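Local coordinates for peptide ABC transporter, peptide-binding protein (Thermus thermophilus, PDB 2D5W), which binds oligopeptides, here a pentapeptide, and probably delivers them to a membrane ABC transporter for uptake, at residues Glu408-Ala413 with Gly462-Ala467; His305-Lys310 with Phe466-Asn471. One frame throughout, in Å; residues are numbered along the deposited sequence.

Contact 1: Glu408-Ala413 with Gly462-Ala467; sequences EYVTTA and GMFEFA
Tyr409 and Val410 pair with Met463 and Phe464 as neighbouring parallel strands in a buried part of the mixed sheet of this solute-binding protein, a clear case of backbone register deciding which side chains meet. Three bonds make the ladder: Met463 N to Glu408 O (2.8 Å), Val410 N to Met463 O (2.9 Å) and Glu465 N to Val410 O (2.8 Å). Past the last bridge Thr411 carries the pairing on with its side chain, its OG1 donating to Glu465 O at 2.8 Å from above the carbonyl plane.

On one face of the sheet the Tyr409 ring receives the methyl end of Met463: CE stands over the face, toward the rim, 4.0 Å from the ring centroid. A bend in the methionine chain (chi3 70°) turns CE back over the ring, and SD, farther off above the same face, makes this a Met-aromatic contact. The phenol OH reaches along the sheet to donate to Glu465 OE1 at 2.7 Å, nearly along the C-O axis, while Glu465 CB lies at the ring edge. A phenylalanine in place of Tyr409 would probably keep the methionine packing but leave the buried Glu465 carboxylate without this donor, close to the carboxylate of Glu304. On the other face Val410 CG1 packs on the Phe464 ring at CD2, 3.9 Å away.

At the start of the pairing one water joins Glu408 OE2 to Gly462 N and Met463 O; the other carboxylate oxygen of Glu408 is hydrogen-bonded to Asn439 ND2. Helix 416-431 packs on Tyr409 through Gln422 and Phe425, helix 443-446 meets Val410 and Phe464 through Val446, and strands 435-438 and 293-308 flank the pair within the sheet.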
ATOM      1  N   GLU A 408     -21.722   9.699  -3.664  1.00 10.08           N
ATOM      2  CA  GLU A 408     -21.287   8.333  -3.915  1.00 10.06           C
ATOM      3  C   GLU A 408     -20.387   7.897  -2.761  1.00  9.13           C
ATOM      4  O   GLU A 408     -19.592   8.688  -2.259  1.00 10.13           O
ATOM      5  CB  GLU A 408     -20.512   8.253  -5.235  1.00 10.72           C
ATOM      6  CG  GLU A 408     -20.106   6.833  -5.614  1.00 11.53           C
ATOM      7  CD  GLU A 408     -19.263   6.765  -6.875  1.00 11.89           C
ATOM      8  OE1 GLU A 408     -19.692   6.101  -7.840  1.00 14.96           O
ATOM      9  OE2 GLU A 408     -18.167   7.364  -6.903  1.00 11.42           O
ATOM     10  N   TYR A 409     -20.521   6.644  -2.338  1.00  8.89           N
ATOM     11  CA  TYR A 409     -19.712   6.105  -1.243  1.00  8.66           C
ATOM     12  C   TYR A 409     -19.227   4.734  -1.696  1.00  9.07           C
ATOM     13  O   TYR A 409     -19.985   3.758  -1.726  1.00  9.18           O
ATOM     14  CB  TYR A 409     -20.570   6.012   0.024  1.00  9.77           C
ATOM     15  CG  TYR A 409     -19.849   5.773   1.340  1.00  9.89           C
ATOM     16  CD1 TYR A 409     -20.519   5.989   2.543  1.00 10.48           C
ATOM     17  CD2 TYR A 409     -18.538   5.291   1.396  1.00 10.25           C
ATOM     18  CE1 TYR A 409     -19.916   5.735   3.767  1.00 11.03           C
ATOM     19  CE2 TYR A 409     -17.920   5.028   2.631  1.00 10.83           C
ATOM     20  CZ  TYR A 409     -18.623   5.254   3.810  1.00 10.07           C
ATOM     21  OH  TYR A 409     -18.062   4.998   5.044  1.00 11.09           O
ATOM     22  N   VAL A 410     -17.954   4.691  -2.068  1.00  8.41           N
ATOM     23  CA  VAL A 410     -17.312   3.487  -2.566  1.00  8.53           C
ATOM     24  C   VAL A 410     -16.412   2.813  -1.546  1.00  8.27           C
ATOM     25  O   VAL A 410     -15.701   3.478  -0.803  1.00  8.66           O
ATOM     26  CB  VAL A 410     -16.404   3.817  -3.784  1.00  8.55           C
ATOM     27  CG1 VAL A 410     -15.694   2.563  -4.272  1.00  9.70           C
ATOM     28  CG2 VAL A 410     -17.221   4.448  -4.889  1.00  9.93           C
ATOM     29  N   THR A 411     -16.467   1.489  -1.497  1.00  8.41           N
ATOM     30  CA  THR A 411     -15.547   0.738  -0.660  1.00  8.10           C
ATOM     31  C   THR A 411     -15.444  -0.665  -1.239  1.00  7.82           C
ATOM     32  O   THR A 411     -16.068  -0.975  -2.260  1.00  8.48           O
ATOM     33  CB  THR A 411     -15.945   0.699   0.843  1.00  8.33           C
ATOM     34  OG1 THR A 411     -14.795   0.306   1.608  1.00  9.40           O
ATOM     35  CG2 THR A 411     -17.077  -0.286   1.107  1.00 10.37           C
ATOM     36  N   THR A 412     -14.631  -1.497  -0.603  1.00  8.26           N
ATOM     37  CA  THR A 412     -14.408  -2.866  -1.043  1.00  8.28           C
ATOM     38  C   THR A 412     -15.578  -3.781  -0.706  1.00  8.63           C
ATOM     39  O   THR A 412     -15.831  -4.077   0.468  1.00  8.60           O
ATOM     40  CB  THR A 412     -13.146  -3.444  -0.387  1.00  8.28           C
ATOM     41  OG1 THR A 412     -13.249  -3.290   1.034  1.00  8.58           O
ATOM     42  CG2 THR A 412     -11.895  -2.727  -0.871  1.00  9.82           C
ATOM     43  N   ALA A 413     -16.279  -4.239  -1.737  1.00  8.96           N
ATOM     44  CA  ALA A 413     -17.410  -5.140  -1.553  1.00  8.75           C
ATOM     45  C   ALA A 413     -16.932  -6.416  -0.869  1.00  9.30           C
ATOM     46  O   ALA A 413     -15.830  -6.896  -1.135  1.00 10.54           O
ATOM     47  CB  ALA A 413     -18.038  -5.478  -2.904  1.00 10.15           C
ATOM     48  N   GLY A 462     -17.207  10.927  -5.154  1.00 10.44           N
ATOM     49  CA  GLY A 462     -17.535  11.383  -3.820  1.00 10.24           C
ATOM     50  C   GLY A 462     -16.583  10.868  -2.770  1.00  9.38           C
ATOM     51  O   GLY A 462     -15.443  11.324  -2.675  1.00 10.36           O
ATOM     52  N   MET A 463     -17.071   9.913  -1.986  1.00  9.43           N
ATOM     53  CA  MET A 463     -16.319   9.287  -0.907  1.00  9.20           C
ATOM     54  C   MET A 463     -15.799   7.916  -1.333  1.00  8.57           C
ATOM     55  O   MET A 463     -16.488   7.173  -2.027  1.00  9.31           O
ATOM     56  CB  MET A 463     -17.227   9.125   0.313  1.00  9.45           C
ATOM     57  CG  MET A 463     -17.737  10.436   0.895  1.00 10.16           C
ATOM     58  SD  MET A 463     -19.207  10.246   1.956  1.00 18.69           S
ATOM     59  CE  MET A 463     -18.516   9.414   3.379  1.00 17.91           C
ATOM     60  N   PHE A 464     -14.587   7.588  -0.896  1.00  8.66           N
ATOM     61  CA  PHE A 464     -13.962   6.308  -1.219  1.00  8.07           C
ATOM     62  C   PHE A 464     -13.237   5.859   0.049  1.00  7.51           C
ATOM     63  O   PHE A 464     -12.208   6.427   0.424  1.00  8.11           O
ATOM     64  CB  PHE A 464     -12.984   6.507  -2.386  1.00  9.18           C
ATOM     65  CG  PHE A 464     -12.337   5.239  -2.905  1.00  8.69           C
ATOM     66  CD1 PHE A 464     -11.397   5.320  -3.928  1.00 11.18           C
ATOM     67  CD2 PHE A 464     -12.642   3.983  -2.382  1.00  9.08           C
ATOM     68  CE1 PHE A 464     -10.771   4.181  -4.425  1.00 11.00           C
ATOM     69  CE2 PHE A 464     -12.015   2.833  -2.877  1.00  9.88           C
ATOM     70  CZ  PHE A 464     -11.080   2.936  -3.897  1.00 10.60           C
ATOM     71  N   GLU A 465     -13.794   4.859   0.727  1.00  7.99           N
ATOM     72  CA  GLU A 465     -13.200   4.361   1.960  1.00  8.24           C
ATOM     73  C   GLU A 465     -12.327   3.134   1.777  1.00  8.06           C
ATOM     74  O   GLU A 465     -12.723   2.158   1.140  1.00  8.21           O
ATOM     75  CB  GLU A 465     -14.265   4.006   3.006  1.00  9.00           C
ATOM     76  CG  GLU A 465     -13.623   3.467   4.296  1.00 10.14           C
ATOM     77  CD  GLU A 465     -14.608   3.086   5.389  1.00  9.24           C
ATOM     78  OE1 GLU A 465     -15.777   3.523   5.343  1.00 10.73           O
ATOM     79  OE2 GLU A 465     -14.195   2.352   6.316  1.00  9.53           O
ATOM     80  N   PHE A 466     -11.134   3.201   2.349  1.00  7.65           N
ATOM     81  CA  PHE A 466     -10.197   2.089   2.332  1.00  7.72           C
ATOM     82  C   PHE A 466      -9.084   2.446   3.305  1.00  7.79           C
ATOM     83  O   PHE A 466      -9.192   3.426   4.049  1.00  8.50           O
ATOM     84  CB  PHE A 466      -9.663   1.810   0.910  1.00  8.52           C
ATOM     85  CG  PHE A 466      -8.826   2.916   0.321  1.00  7.77           C
ATOM     86  CD1 PHE A 466      -7.434   2.861   0.370  1.00  8.37           C
ATOM     87  CD2 PHE A 466      -9.428   4.003  -0.310  1.00  8.09           C
ATOM     88  CE1 PHE A 466      -6.657   3.870  -0.201  1.00  8.82           C
ATOM     89  CE2 PHE A 466      -8.658   5.020  -0.884  1.00  9.18           C
ATOM     90  CZ  PHE A 466      -7.269   4.950  -0.828  1.00  8.51           C
ATOM     91  N   ALA A 467      -8.031   1.641   3.338  1.00  7.70           N
ATOM     92  CA  ALA A 467      -6.923   1.916   4.233  1.00  7.46           C
ATOM     93  C   ALA A 467      -5.604   1.963   3.491  1.00  8.15           C
ATOM     94  O   ALA A 467      -5.374   1.190   2.560  1.00  9.32           O
ATOM     95  CB  ALA A 467      -6.847   0.850   5.326  1.00  9.87           C
TER
HETATM   96  O   HOH W   1     -16.743   8.140  -4.752  1.00 10.22           O

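Contact 2: His305-Lys310 with Phe466-Asn471; sequences HIDINK and FAWVSN
His305 and Phe466 meet as an antiparallel hydrogen-bonded pair, and the rings they bring together illustrate how a single strand pair can organise an aromatic cluster. The two backbone bonds are His305 N to Phe466 O (3.0 Å) and a longer one from Phe466 N to His305 O (3.2 Å). Being antiparallel, the two segments run on from this pair in different directions, while the strands themselves stay paired beyond it through Asp307 with Phe464 and Trp303 with Trp468.

The imidazole of His305 points an edge at the face of Phe466, a T-shaped pair with centroids 4.5 Å apart and planes at 71°; CE1 sits over the centre of the phenyl ring. As a directly opposed pair the two residues put their side chains on the same face of the sheet, and a chi1 of 67° at His305, with Phe466 set alike, turns the imidazole against the phenyl ring. Trp468 adds a third ring: its five-membered ring lies nearly parallel to the imidazole but strongly offset, with little face shared, and the Phe466 edge atom CE1 stands over the indole face.

Outside this first shell, both imidazole nitrogens are held. NE2 donates to Asp307 OD1 at 2.7 Å, with the oxygen in the ring plane but approached from above the carboxylate plane, and ND1 is hydrogen-bonded to Trp303 O; together they fix the turn of the ring. The same carboxylate reaches Trp468 through a water, which lies 2.8 Å from Asp307 OD2 and accepts from Trp468 NE1 at the indole edge.

Trp303 stacks on His305, and Phe447 meets Phe466 edge-to-face. Strand 544-557 runs along the far side of strand 293-308, where Leu545 and Leu547 touch Ile306, whereas Trp468 and Val469 continue the sheet into the bound pentapeptide as an antiparallel ladder.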
ATOM      1  N   HIS A 305      -9.596   5.402   6.215  1.00  7.58           N
ATOM      2  CA  HIS A 305      -9.991   6.776   5.945  1.00  7.19           C
ATOM      3  C   HIS A 305     -10.966   6.832   4.777  1.00  6.69           C
ATOM      4  O   HIS A 305     -11.245   5.819   4.132  1.00  8.00           O
ATOM      5  CB  HIS A 305      -8.747   7.569   5.554  1.00  8.72           C
ATOM      6  CG  HIS A 305      -8.166   7.126   4.250  1.00  7.72           C
ATOM      7  ND1 HIS A 305      -7.494   5.930   4.104  1.00  8.09           N
ATOM      8  CD2 HIS A 305      -8.267   7.655   3.006  1.00  8.44           C
ATOM      9  CE1 HIS A 305      -7.215   5.739   2.825  1.00  8.40           C
ATOM     10  NE2 HIS A 305      -7.676   6.769   2.139  1.00  8.73           N
ATOM     11  N   ILE A 306     -11.463   8.034   4.499  1.00  8.12           N
ATOM     12  CA  ILE A 306     -12.361   8.240   3.378  1.00  8.55           C
ATOM     13  C   ILE A 306     -11.794   9.344   2.498  1.00  8.92           C
ATOM     14  O   ILE A 306     -11.708  10.500   2.915  1.00  9.29           O
ATOM     15  CB  ILE A 306     -13.782   8.652   3.834  1.00  8.42           C
ATOM     16  CG1 ILE A 306     -14.330   7.616   4.822  1.00  9.20           C
ATOM     17  CG2 ILE A 306     -14.704   8.756   2.620  1.00 10.59           C
ATOM     18  CD1 ILE A 306     -15.751   7.895   5.294  1.00 10.09           C
ATOM     19  N   ASP A 307     -11.372   8.983   1.292  1.00  8.42           N
ATOM     20  CA  ASP A 307     -10.871   9.982   0.371  1.00  8.57           C
ATOM     21  C   ASP A 307     -12.067  10.710  -0.222  1.00  8.56           C
ATOM     22  O   ASP A 307     -13.177  10.169  -0.289  1.00  9.26           O
ATOM     23  CB  ASP A 307     -10.014   9.337  -0.716  1.00  8.86           C
ATOM     24  CG  ASP A 307      -8.584   9.147  -0.266  1.00  8.84           C
ATOM     25  OD1 ASP A 307      -8.119   7.989  -0.216  1.00 10.16           O
ATOM     26  OD2 ASP A 307      -7.926  10.164   0.053  1.00  9.83           O
ATOM     27  N   ILE A 308     -11.823  11.948  -0.637  1.00  8.18           N
ATOM     28  CA  ILE A 308     -12.850  12.822  -1.185  1.00  9.55           C
ATOM     29  C   ILE A 308     -12.379  13.404  -2.509  1.00  9.03           C
ATOM     30  O   ILE A 308     -11.298  13.987  -2.578  1.00  9.39           O
ATOM     31  CB  ILE A 308     -13.113  14.004  -0.224  1.00 10.20           C
ATOM     32  CG1 ILE A 308     -13.489  13.485   1.169  1.00 11.88           C
ATOM     33  CG2 ILE A 308     -14.183  14.921  -0.798  1.00 10.79           C
ATOM     34  CD1 ILE A 308     -14.820  12.783   1.242  1.00 12.54           C
ATOM     35  N   ASN A 309     -13.180  13.245  -3.556  1.00  9.05           N
ATOM     36  CA  ASN A 309     -12.816  13.800  -4.853  1.00  8.75           C
ATOM     37  C   ASN A 309     -12.966  15.320  -4.765  1.00  9.18           C
ATOM     38  O   ASN A 309     -14.063  15.820  -4.516  1.00 10.27           O
ATOM     39  CB  ASN A 309     -13.740  13.259  -5.942  1.00 10.03           C
ATOM     40  CG  ASN A 309     -13.309  13.686  -7.329  1.00  9.95           C
ATOM     41  OD1 ASN A 309     -12.704  14.742  -7.496  1.00 10.92           O
ATOM     42  ND2 ASN A 309     -13.630  12.879  -8.332  1.00 10.58           N
ATOM     43  N   LYS A 310     -11.869  16.047  -4.957  1.00  9.31           N
ATOM     44  CA  LYS A 310     -11.900  17.505  -4.890  1.00  9.99           C
ATOM     45  C   LYS A 310     -11.558  18.145  -6.231  1.00 10.37           C
ATOM     46  O   LYS A 310     -11.248  19.341  -6.296  1.00 12.16           O
ATOM     47  CB  LYS A 310     -10.930  17.993  -3.809  1.00  9.99           C
ATOM     48  CG  LYS A 310     -11.277  17.492  -2.412  1.00  9.98           C
ATOM     49  CD  LYS A 310     -10.193  17.832  -1.393  1.00 10.44           C
ATOM     50  CE  LYS A 310      -8.888  17.093  -1.675  1.00  9.75           C
ATOM     51  NZ  LYS A 310      -9.035  15.610  -1.561  1.00 10.09           N
ATOM     52  N   PHE A 466     -11.134   3.201   2.349  1.00  7.65           N
ATOM     53  CA  PHE A 466     -10.197   2.089   2.332  1.00  7.72           C
ATOM     54  C   PHE A 466      -9.084   2.446   3.305  1.00  7.79           C
ATOM     55  O   PHE A 466      -9.192   3.426   4.049  1.00  8.50           O
ATOM     56  CB  PHE A 466      -9.663   1.810   0.910  1.00  8.52           C
ATOM     57  CG  PHE A 466      -8.826   2.916   0.321  1.00  7.77           C
ATOM     58  CD1 PHE A 466      -7.434   2.861   0.370  1.00  8.37           C
ATOM     59  CD2 PHE A 466      -9.428   4.003  -0.310  1.00  8.09           C
ATOM     60  CE1 PHE A 466      -6.657   3.870  -0.201  1.00  8.82           C
ATOM     61  CE2 PHE A 466      -8.658   5.020  -0.884  1.00  9.18           C
ATOM     62  CZ  PHE A 466      -7.269   4.950  -0.828  1.00  8.51           C
ATOM     63  N   ALA A 467      -8.031   1.641   3.338  1.00  7.70           N
ATOM     64  CA  ALA A 467      -6.923   1.916   4.233  1.00  7.46           C
ATOM     65  C   ALA A 467      -5.604   1.963   3.491  1.00  8.15           C
ATOM     66  O   ALA A 467      -5.374   1.190   2.560  1.00  9.32           O
ATOM     67  CB  ALA A 467      -6.847   0.850   5.326  1.00  9.87           C
ATOM     68  N   TRP A 468      -4.750   2.901   3.887  1.00  7.75           N
ATOM     69  CA  TRP A 468      -3.409   2.985   3.326  1.00  7.46           C
ATOM     70  C   TRP A 468      -2.513   2.259   4.320  1.00  8.21           C
ATOM     71  O   TRP A 468      -2.616   2.483   5.528  1.00  8.86           O
ATOM     72  CB  TRP A 468      -2.903   4.428   3.233  1.00  8.80           C
ATOM     73  CG  TRP A 468      -3.468   5.247   2.130  1.00  8.66           C
ATOM     74  CD1 TRP A 468      -4.226   6.368   2.262  1.00  9.20           C
ATOM     75  CD2 TRP A 468      -3.281   5.052   0.722  1.00  8.72           C
ATOM     76  NE1 TRP A 468      -4.524   6.890   1.030  1.00  8.91           N
ATOM     77  CE2 TRP A 468      -3.957   6.102   0.064  1.00  9.06           C
ATOM     78  CE3 TRP A 468      -2.605   4.093  -0.049  1.00 11.08           C
ATOM     79  CZ2 TRP A 468      -3.979   6.225  -1.328  1.00 10.40           C
ATOM     80  CZ3 TRP A 468      -2.627   4.216  -1.438  1.00 12.25           C
ATOM     81  CH2 TRP A 468      -3.311   5.276  -2.061  1.00 11.45           C
ATOM     82  N   VAL A 469      -1.653   1.386   3.810  1.00  8.23           N
ATOM     83  CA  VAL A 469      -0.689   0.668   4.636  1.00  9.30           C
ATOM     84  C   VAL A 469       0.632   1.344   4.285  1.00  9.02           C
ATOM     85  O   VAL A 469       1.046   1.345   3.124  1.00  9.49           O
ATOM     86  CB  VAL A 469      -0.602  -0.823   4.264  1.00  9.12           C
ATOM     87  CG1 VAL A 469       0.399  -1.527   5.172  1.00 11.55           C
ATOM     88  CG2 VAL A 469      -1.972  -1.465   4.376  1.00 11.23           C
ATOM     89  N   SER A 470       1.286   1.926   5.281  1.00  9.29           N
ATOM     90  CA  SER A 470       2.530   2.646   5.038  1.00 10.20           C
ATOM     91  C   SER A 470       3.783   2.004   5.605  1.00 10.03           C
ATOM     92  O   SER A 470       3.728   1.206   6.542  1.00 10.63           O
ATOM     93  CB  SER A 470       2.426   4.064   5.610  1.00 11.28           C
ATOM     94  OG  SER A 470       1.350   4.787   5.040  1.00 13.08           O
ATOM     95  N   ASN A 471       4.916   2.358   5.007  1.00 11.07           N
ATOM     96  CA  ASN A 471       6.211   1.902   5.491  1.00 11.12           C
ATOM     97  C   ASN A 471       6.824   3.110   6.210  1.00 10.94           C
ATOM     98  O   ASN A 471       6.149   4.130   6.405  1.00 11.15           O
ATOM     99  CB  ASN A 471       7.114   1.429   4.342  1.00 11.54           C
ATOM    100  CG  ASN A 471       7.279   2.468   3.256  1.00 12.49           C
ATOM    101  OD1 ASN A 471       7.246   3.667   3.515  1.00 12.57           O
ATOM    102  ND2 ASN A 471       7.474   2.008   2.025  1.00 16.94           N
TER
HETATM  103  O   HOH W   2      -5.451   9.492   1.046  1.00  9.72           O

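Overall arrangement
Both contacts are buried, and both use strand 463-469, which lies between strands 401-410 and 293-308 in one sheet. Contact 1 pairs it in parallel near its start, farther from the centre of the chain; contact 2 pairs it antiparallel from its middle, at Phe466, and leads on to the peptide. They share Phe466 and Ala467, their centres are about 9 Å apart, and Phe464 O to Asp307 N, a probable hydrogen bond of 2.8 Å, knits them together. The chemistry differs from one edge of the strand to the other: a regular parallel ladder with a tyrosine-glutamate bond and methionine packing on one, a ring cluster and histidine-aspartate bond near the peptide on the other.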